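Local coordinates for protein 3-keto-5-aminohexanoate cleavage enzyme (Burkholderia xenovorans LB400, PDB 3E49) that probably cleaves 3-keto-5-aminohexanoate or a related beta-keto acid with the aid of a zinc ion bound in a TIM barrel, at residues Phe119-Tyr122 with Pro123-Glu126; Leu262-Ala265 with Pro266-Ala270; Thr272-Ala275 with Gln276-Ile280. One frame throughout, in Å; residues are numbered along the deposited sequence.

Contact 1 of 3, residues Phe119-Tyr122 with Pro123-Glu126; sequences FGLY and PMLE
Tyr122 and Pro123, neighbours in sequence, illustrate how a proline can be laid over the aromatic ring that precedes it. The CD methylene of Pro123 sits above one face of the Tyr122 ring, 3.6 Å from its centroid and 24° off the ring normal, a CH-pi contact displaced toward the rim on the CD2 side. The first torsion of the tyrosine (chi1 58°) sets CG between the backbone N and the carbonyl carbon, which turns the ring back under this methylene, with CG and CD2 closest to it. Arg144 makes a cation-pi contact with the same tyrosine, and His184 of the second subunit meets it ring to ring while packing on Pro123.

On another side of the turn, Leu121 and Met124, the latter a selenomethionine, run alongside each other and point the same way, the methionine chain being bent at its SE end.

The turn lies in the loop between strand 117-118 and helix 134-141, and residues 123-126 have helical backbone angles without regular helix bonds. Met124 N donates to Leu121 O at 3.0 Å, and Leu125 N to Tyr122 O also at 3.0 Å. Glu126 N continues the series of i to i+3 bonds by pairing with Pro123 O. One flank is thus aromatic and mixed, facing the second subunit; the other is mainly aliphatic, with Leu121, Met124 and Leu125 against helix 134-141. Between them Tyr122 O is gripped twice, by Leu125 N and by a water at 2.8 Å that also donates to Glu126 OE2 at 3.1 Å, which ties the glutamate to the start of the turn.

Contact 2 of 3, residues Leu262-Ala265 with Pro266-Ala270; sequences LWIA and PGELA
Trp263 and Leu269 are a non-hydrogen-bonded pair in a short beta hairpin between strand 253-256 and helix 273-286; their side chains start apart and meet at their ends. The indole can be traced outward against the returning chain. Its CB lies 3.7 Å from Glu268 O. Because chi1 is -40°, with CG beside the backbone N, the six-membered ring swings back along the hairpin although its first bond leads away. CE3 follows at 3.6 Å from Glu268 O, which stands at the ring edge near its plane. CZ3 then reaches Leu269 CD2 at 3.6 Å, with the Gly267 carbonyl carbon somewhat farther off, and CH2 touches that methyl as well. The methyl covers one face of the six-membered ring in a CH-pi contact, 4.0 Å from the centroid.

At the edge of the indole, Glu268 O also accepts from Ile264 N (2.9 Å, 171°). Ile264 and Ala265 together oppose Glu268, a classic beta bulge, and a type II turn from Ala265 to Glu268 reverses the chain, with Gly267 taking the positive phi. Glu268 N closes that turn on Ala265 O. At the open end Ala270 N meets Leu262 O at 2.8 Å, while a water donates to both Leu262 O and Ala270 O.

Ile264 CG2 lies alongside the Glu268 chain from CG to its carboxylate, and Ala265 and Pro266 at the turn pack on Ser288 of the third subunit. Glu268 O combines a nearly straight N-H bond from Ile264 with one C-H...O contact from Trp263 CA, so this carbonyl is held from both the bulge and the indole-bearing residue.

Contact 3 of 3, residues Thr272-Ala275 with Gln276-Ile280; sequences TNAA and QVRKI
Arg278 folds back over Ala274 and Ala275 at the N-capped start of helix 273-286, which follows the eighth strand of the TIM barrel. Capping comes first: Thr272 OG1 accepts from Ala275 N at 3.0 Å, its chi1 of 66° turning the hydroxyl in toward the helix end.

The other hydrogen bonds follow. Val277 N reaches Asn273 O at 3.2 Å, Arg278 N reaches Ala274 O at 2.9 Å, and Lys279 N pairs with Ala275 O; Gln276 N adds a weak bond to Asn273 O. Off the helix, Asn273 OD1 accepts from Leu258 N while its ND2 donates to Val14 O.

Packing divides by face. Val277 and Ile280 lie against strand 253-256, and Val277 and Ala274 also meet Ala44 of helix 31-44. On the solvent side the Arg278 chain, bent at chi3, runs back along the helix, and one guanidinium face covers Ala274 O and Ala275 CA.

Solvent supplies the last link. A water lies in the guanidinium plane at its edge, accepting from Arg278 NH2 at 3.0 Å and standing 2.8 Å from Thr272 OG1.

Contacts 2 and 3 meet directly, their centres about 11 Å apart: Gln276 NE2 lies 3.0 Å from Trp263 O, a probable hydrogen bond, and also binds Ser261 O, while Ile264 CD1 packs on Ala275 O at 3.6 Å. The hairpin is thereby fastened to the helix that follows it. Contact 1 stands apart, its nearest atoms about 7 Å from contact 2 and about 13 Å from contact 3. None of the three supplies a ligand to the zinc of His50, His52 and Glu259. The side chains of Leu121 and Asn273 each lie about 11 Å from the metal and that of Leu262 about 13 Å, with Asn273 about 6 Å from Glu259.

Contact 1 of 3, residues Phe119-Tyr122 with Pro123-Glu126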
loop_
_atom_site.group_PDB
_atom_site.type_symbol
_atom_site.label_atom_id
_atom_site.label_comp_id
_atom_site.label_asym_id
_atom_site.label_seq_id
_atom_site.Cartn_x
_atom_site.Cartn_y
_atom_site.Cartn_z
ATOM N N PHE A 119 17.280 -5.725 -19.632
ATOM C CA PHE A 119 16.446 -4.872 -20.473
ATOM C C PHE A 119 15.844 -5.805 -21.522
ATOM O O PHE A 119 16.511 -6.149 -22.494
ATOM C CB PHE A 119 17.275 -3.819 -21.194
ATOM C CG PHE A 119 17.191 -2.477 -20.617
ATOM C CD1 PHE A 119 17.916 -2.141 -19.501
ATOM C CD2 PHE A 119 16.405 -1.512 -21.226
ATOM C CE1 PHE A 119 17.836 -0.864 -18.983
ATOM C CE2 PHE A 119 16.308 -0.247 -20.705
ATOM C CZ PHE A 119 17.029 0.082 -19.587
ATOM N N GLY A 120 14.611 -6.225 -21.330
ATOM C CA GLY A 120 13.999 -7.172 -22.250
ATOM C C GLY A 120 13.303 -6.465 -23.387
ATOM O O GLY A 120 12.152 -6.053 -23.252
ATOM N N LEU A 121 13.999 -6.317 -24.506
ATOM C CA LEU A 121 13.457 -5.623 -25.670
ATOM C C LEU A 121 12.935 -6.568 -26.736
ATOM O O LEU A 121 12.119 -6.178 -27.558
ATOM C CB LEU A 121 14.510 -4.708 -26.282
ATOM C CG LEU A 121 15.186 -3.637 -25.402
ATOM C CD1 LEU A 121 15.970 -2.752 -26.321
ATOM C CD2 LEU A 121 14.199 -2.835 -24.578
ATOM N N TYR A 122 13.399 -7.805 -26.693
ATOM C CA TYR A 122 13.029 -8.852 -27.641
ATOM C C TYR A 122 11.548 -9.077 -27.830
ATOM O O TYR A 122 11.149 -9.510 -28.918
ATOM C CB TYR A 122 13.732 -10.188 -27.317
ATOM C CG TYR A 122 13.465 -10.746 -25.935
ATOM C CD1 TYR A 122 14.304 -10.429 -24.857
ATOM C CD2 TYR A 122 12.384 -11.594 -25.702
ATOM C CE1 TYR A 122 14.070 -10.908 -23.628
ATOM C CE2 TYR A 122 12.132 -12.083 -24.449
ATOM C CZ TYR A 122 12.993 -11.751 -23.415
ATOM O OH TYR A 122 12.768 -12.237 -22.176
ATOM N N PRO A 123 10.704 -8.857 -26.794
ATOM C CA PRO A 123 9.274 -9.033 -27.109
ATOM C C PRO A 123 8.717 -8.096 -28.196
ATOM O O PRO A 123 7.668 -8.379 -28.765
ATOM C CB PRO A 123 8.590 -8.785 -25.757
ATOM C CG PRO A 123 9.616 -9.203 -24.780
ATOM C CD PRO A 123 10.877 -8.596 -25.353
HETATM N N MSE A 124 9.387 -6.975 -28.452
HETATM C CA MSE A 124 8.986 -6.063 -29.513
HETATM C C MSE A 124 9.059 -6.732 -30.873
HETATM O O MSE A 124 8.391 -6.303 -31.797
HETATM C CB MSE A 124 9.838 -4.805 -29.493
HETATM C CG MSE A 124 9.520 -3.931 -28.305
HETATM SE SE MSE A 124 10.669 -2.330 -28.206
HETATM C CE MSE A 124 12.211 -3.156 -27.820
ATOM N N LEU A 125 9.867 -7.773 -31.006
ATOM C CA LEU A 125 9.920 -8.522 -32.263
ATOM C C LEU A 125 8.579 -9.227 -32.580
ATOM O O LEU A 125 8.377 -9.724 -33.683
ATOM C CB LEU A 125 11.032 -9.559 -32.231
ATOM C CG LEU A 125 12.447 -9.044 -32.220
ATOM C CD1 LEU A 125 13.387 -10.143 -31.852
ATOM C CD2 LEU A 125 12.792 -8.453 -33.580
ATOM N N GLU A 126 7.677 -9.291 -31.617
ATOM C CA GLU A 126 6.361 -9.863 -31.875
ATOM C C GLU A 126 5.527 -8.857 -32.660
ATOM O O GLU A 126 4.685 -9.255 -33.451
ATOM C CB GLU A 126 5.687 -10.278 -30.563
ATOM C CG GLU A 126 6.423 -11.481 -29.921
ATOM C CD GLU A 126 6.330 -11.567 -28.389
ATOM O OE1 GLU A 126 5.488 -10.862 -27.751
ATOM O OE2 GLU A 126 7.142 -12.366 -27.831
HETATM O O HOH W 1 9.886 -11.995 -29.134
#

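Contact 2 of 3, residues Leu262-Ala265 with Pro266-Ala270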
loop_
_atom_site.group_PDB
_atom_site.type_symbol
_atom_site.label_atom_id
_atom_site.label_comp_id
_atom_site.label_asym_id
_atom_site.label_seq_id
_atom_site.Cartn_x
_atom_site.Cartn_y
_atom_site.Cartn_z
ATOM N N LEU A 262 5.855 5.260 -28.681
ATOM C CA LEU A 262 5.688 5.648 -30.077
ATOM C C LEU A 262 4.271 6.142 -30.393
ATOM O O LEU A 262 4.049 6.734 -31.460
ATOM C CB LEU A 262 6.055 4.476 -30.993
ATOM C CG LEU A 262 7.519 4.043 -31.051
ATOM C CD1 LEU A 262 7.742 2.990 -32.025
ATOM C CD2 LEU A 262 8.377 5.245 -31.448
ATOM N N TRP A 263 3.362 6.022 -29.420
ATOM C CA TRP A 263 1.922 6.280 -29.608
ATOM C C TRP A 263 1.353 7.550 -29.041
ATOM O O TRP A 263 1.852 8.089 -28.075
ATOM C CB TRP A 263 1.098 5.130 -28.973
ATOM C CG TRP A 263 1.721 3.860 -29.213
ATOM C CD1 TRP A 263 2.595 3.201 -28.382
ATOM C CD2 TRP A 263 1.613 3.072 -30.398
ATOM N NE1 TRP A 263 3.030 2.047 -28.987
ATOM C CE2 TRP A 263 2.448 1.945 -30.227
ATOM C CE3 TRP A 263 0.886 3.207 -31.585
ATOM C CZ2 TRP A 263 2.574 0.953 -31.203
ATOM C CZ3 TRP A 263 1.012 2.236 -32.555
ATOM C CH2 TRP A 263 1.840 1.108 -32.356
ATOM N N ILE A 264 0.262 8.005 -29.651
ATOM C CA ILE A 264 -0.430 9.190 -29.197
ATOM C C ILE A 264 -1.808 8.831 -28.730
ATOM O O ILE A 264 -2.448 9.581 -28.020
ATOM C CB ILE A 264 -0.495 10.274 -30.273
ATOM C CG1 ILE A 264 -0.972 11.607 -29.670
ATOM C CG2 ILE A 264 -1.373 9.823 -31.468
ATOM C CD1 ILE A 264 -0.067 12.184 -28.594
ATOM N N ALA A 265 -2.255 7.650 -29.111
ATOM C CA ALA A 265 -3.522 7.141 -28.675
ATOM C C ALA A 265 -3.461 5.681 -29.089
ATOM O O ALA A 265 -2.556 5.280 -29.824
ATOM C CB ALA A 265 -4.632 7.868 -29.348
ATOM N N PRO A 266 -4.376 4.852 -28.585
ATOM C CA PRO A 266 -4.321 3.434 -28.961
ATOM C C PRO A 266 -4.267 3.195 -30.458
ATOM O O PRO A 266 -5.126 3.676 -31.188
ATOM C CB PRO A 266 -5.600 2.868 -28.373
ATOM C CG PRO A 266 -5.925 3.774 -27.222
ATOM C CD PRO A 266 -5.464 5.142 -27.632
ATOM N N GLY A 267 -3.249 2.466 -30.902
ATOM C CA GLY A 267 -3.063 2.165 -32.327
ATOM C C GLY A 267 -2.788 3.344 -33.260
ATOM O O GLY A 267 -2.906 3.214 -34.482
ATOM N N GLU A 268 -2.391 4.491 -32.705
ATOM C CA GLU A 268 -2.148 5.657 -33.514
ATOM C C GLU A 268 -0.756 6.168 -33.142
ATOM O O GLU A 268 -0.488 6.477 -31.984
ATOM C CB GLU A 268 -3.236 6.657 -33.206
ATOM C CG GLU A 268 -3.356 7.796 -34.141
ATOM C CD GLU A 268 -4.453 8.786 -33.714
ATOM O OE1 GLU A 268 -5.458 8.366 -33.058
ATOM O OE2 GLU A 268 -4.292 9.990 -34.054
ATOM N N LEU A 269 0.149 6.170 -34.109
ATOM C CA LEU A 269 1.491 6.634 -33.867
ATOM C C LEU A 269 1.506 8.142 -33.627
ATOM O O LEU A 269 0.772 8.898 -34.277
ATOM C CB LEU A 269 2.400 6.313 -35.058
ATOM C CG LEU A 269 2.707 4.851 -35.362
ATOM C CD1 LEU A 269 3.417 4.780 -36.670
ATOM C CD2 LEU A 269 3.530 4.187 -34.285
ATOM N N ALA A 270 2.332 8.557 -32.675
ATOM C CA ALA A 270 2.562 9.964 -32.400
ATOM C C ALA A 270 3.379 10.550 -33.555
ATOM O O ALA A 270 4.454 10.028 -33.883
ATOM C CB ALA A 270 3.305 10.142 -31.081
HETATM O O HOH W 2 5.725 7.538 -33.544
#

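Contact 3 of 3, residues Thr272-Ala275 with Gln276-Ile280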
loop_
_atom_site.group_PDB
_atom_site.type_symbol
_atom_site.label_atom_id
_atom_site.label_comp_id
_atom_site.label_asym_id
_atom_site.label_seq_id
_atom_site.Cartn_x
_atom_site.Cartn_y
_atom_site.Cartn_z
ATOM N N THR A 272 4.630 13.682 -33.627
ATOM C CA THR A 272 5.708 14.421 -33.008
ATOM C C THR A 272 5.743 14.146 -31.491
ATOM O O THR A 272 4.818 13.552 -30.906
ATOM C CB THR A 272 5.557 15.929 -33.281
ATOM O OG1 THR A 272 4.370 16.458 -32.642
ATOM C CG2 THR A 272 5.444 16.152 -34.808
ATOM N N ASN A 273 6.867 14.524 -30.912
ATOM C CA ASN A 273 7.098 14.538 -29.469
ATOM C C ASN A 273 6.164 15.584 -28.882
ATOM O O ASN A 273 5.530 15.384 -27.842
ATOM C CB ASN A 273 8.558 14.904 -29.183
ATOM C CG ASN A 273 9.472 13.743 -29.219
ATOM O OD1 ASN A 273 9.573 13.012 -28.246
ATOM N ND2 ASN A 273 10.209 13.588 -30.306
ATOM N N ALA A 274 6.068 16.721 -29.570
ATOM C CA ALA A 274 5.188 17.795 -29.142
ATOM C C ALA A 274 3.721 17.357 -28.998
ATOM O O ALA A 274 3.012 17.819 -28.123
ATOM C CB ALA A 274 5.327 19.007 -30.088
ATOM N N ALA A 275 3.259 16.441 -29.828
ATOM C CA ALA A 275 1.904 15.947 -29.730
ATOM C C ALA A 275 1.684 15.368 -28.325
ATOM O O ALA A 275 0.640 15.599 -27.709
ATOM C CB ALA A 275 1.675 14.862 -30.785
ATOM N N GLN A 276 2.686 14.633 -27.830
ATOM C CA GLN A 276 2.632 14.009 -26.499
ATOM C C GLN A 276 2.686 15.020 -25.371
ATOM O O GLN A 276 2.029 14.821 -24.329
ATOM C CB GLN A 276 3.746 12.982 -26.359
ATOM C CG GLN A 276 3.559 11.765 -27.241
ATOM C CD GLN A 276 4.661 10.744 -27.072
ATOM O OE1 GLN A 276 5.692 11.049 -26.492
ATOM N NE2 GLN A 276 4.426 9.509 -27.536
ATOM N N VAL A 277 3.441 16.114 -25.568
ATOM C CA VAL A 277 3.486 17.178 -24.577
ATOM C C VAL A 277 2.092 17.784 -24.511
ATOM O O VAL A 277 1.574 18.099 -23.428
ATOM C CB VAL A 277 4.557 18.259 -24.916
ATOM C CG1 VAL A 277 4.474 19.431 -23.945
ATOM C CG2 VAL A 277 5.992 17.676 -24.920
ATOM N N ARG A 278 1.464 17.975 -25.662
ATOM C CA ARG A 278 0.096 18.542 -25.675
ATOM C C ARG A 278 -0.912 17.643 -24.995
ATOM O O ARG A 278 -1.811 18.117 -24.311
ATOM C CB ARG A 278 -0.363 18.864 -27.103
ATOM C CG ARG A 278 0.369 20.058 -27.708
ATOM C CD ARG A 278 -0.250 20.545 -29.014
ATOM N NE ARG A 278 -0.135 19.583 -30.095
ATOM C CZ ARG A 278 0.895 19.465 -30.908
ATOM N NH1 ARG A 278 1.945 20.273 -30.800
ATOM N NH2 ARG A 278 0.860 18.533 -31.846
ATOM N N LYS A 279 -0.764 16.345 -25.167
ATOM C CA LYS A 279 -1.706 15.402 -24.580
ATOM C C LYS A 279 -1.638 15.450 -23.058
ATOM O O LYS A 279 -2.656 15.581 -22.408
ATOM C CB LYS A 279 -1.463 13.988 -25.107
ATOM C CG LYS A 279 -2.654 13.034 -25.015
ATOM C CD LYS A 279 -3.779 13.540 -25.920
ATOM C CE LYS A 279 -4.995 12.648 -25.924
ATOM N NZ LYS A 279 -6.227 13.416 -26.387
ATOM N N ILE A 280 -0.446 15.412 -22.482
ATOM C CA ILE A 280 -0.327 15.466 -21.021
ATOM C C ILE A 280 -0.755 16.830 -20.514
ATOM O O ILE A 280 -1.280 16.955 -19.415
ATOM C CB ILE A 280 1.066 15.029 -20.484
ATOM C CG1 ILE A 280 0.956 14.662 -18.974
ATOM C CG2 ILE A 280 2.209 16.120 -20.798
ATOM C CD1 ILE A 280 -0.032 13.458 -18.628
HETATM O O HOH W 3 2.095 17.014 -34.095
#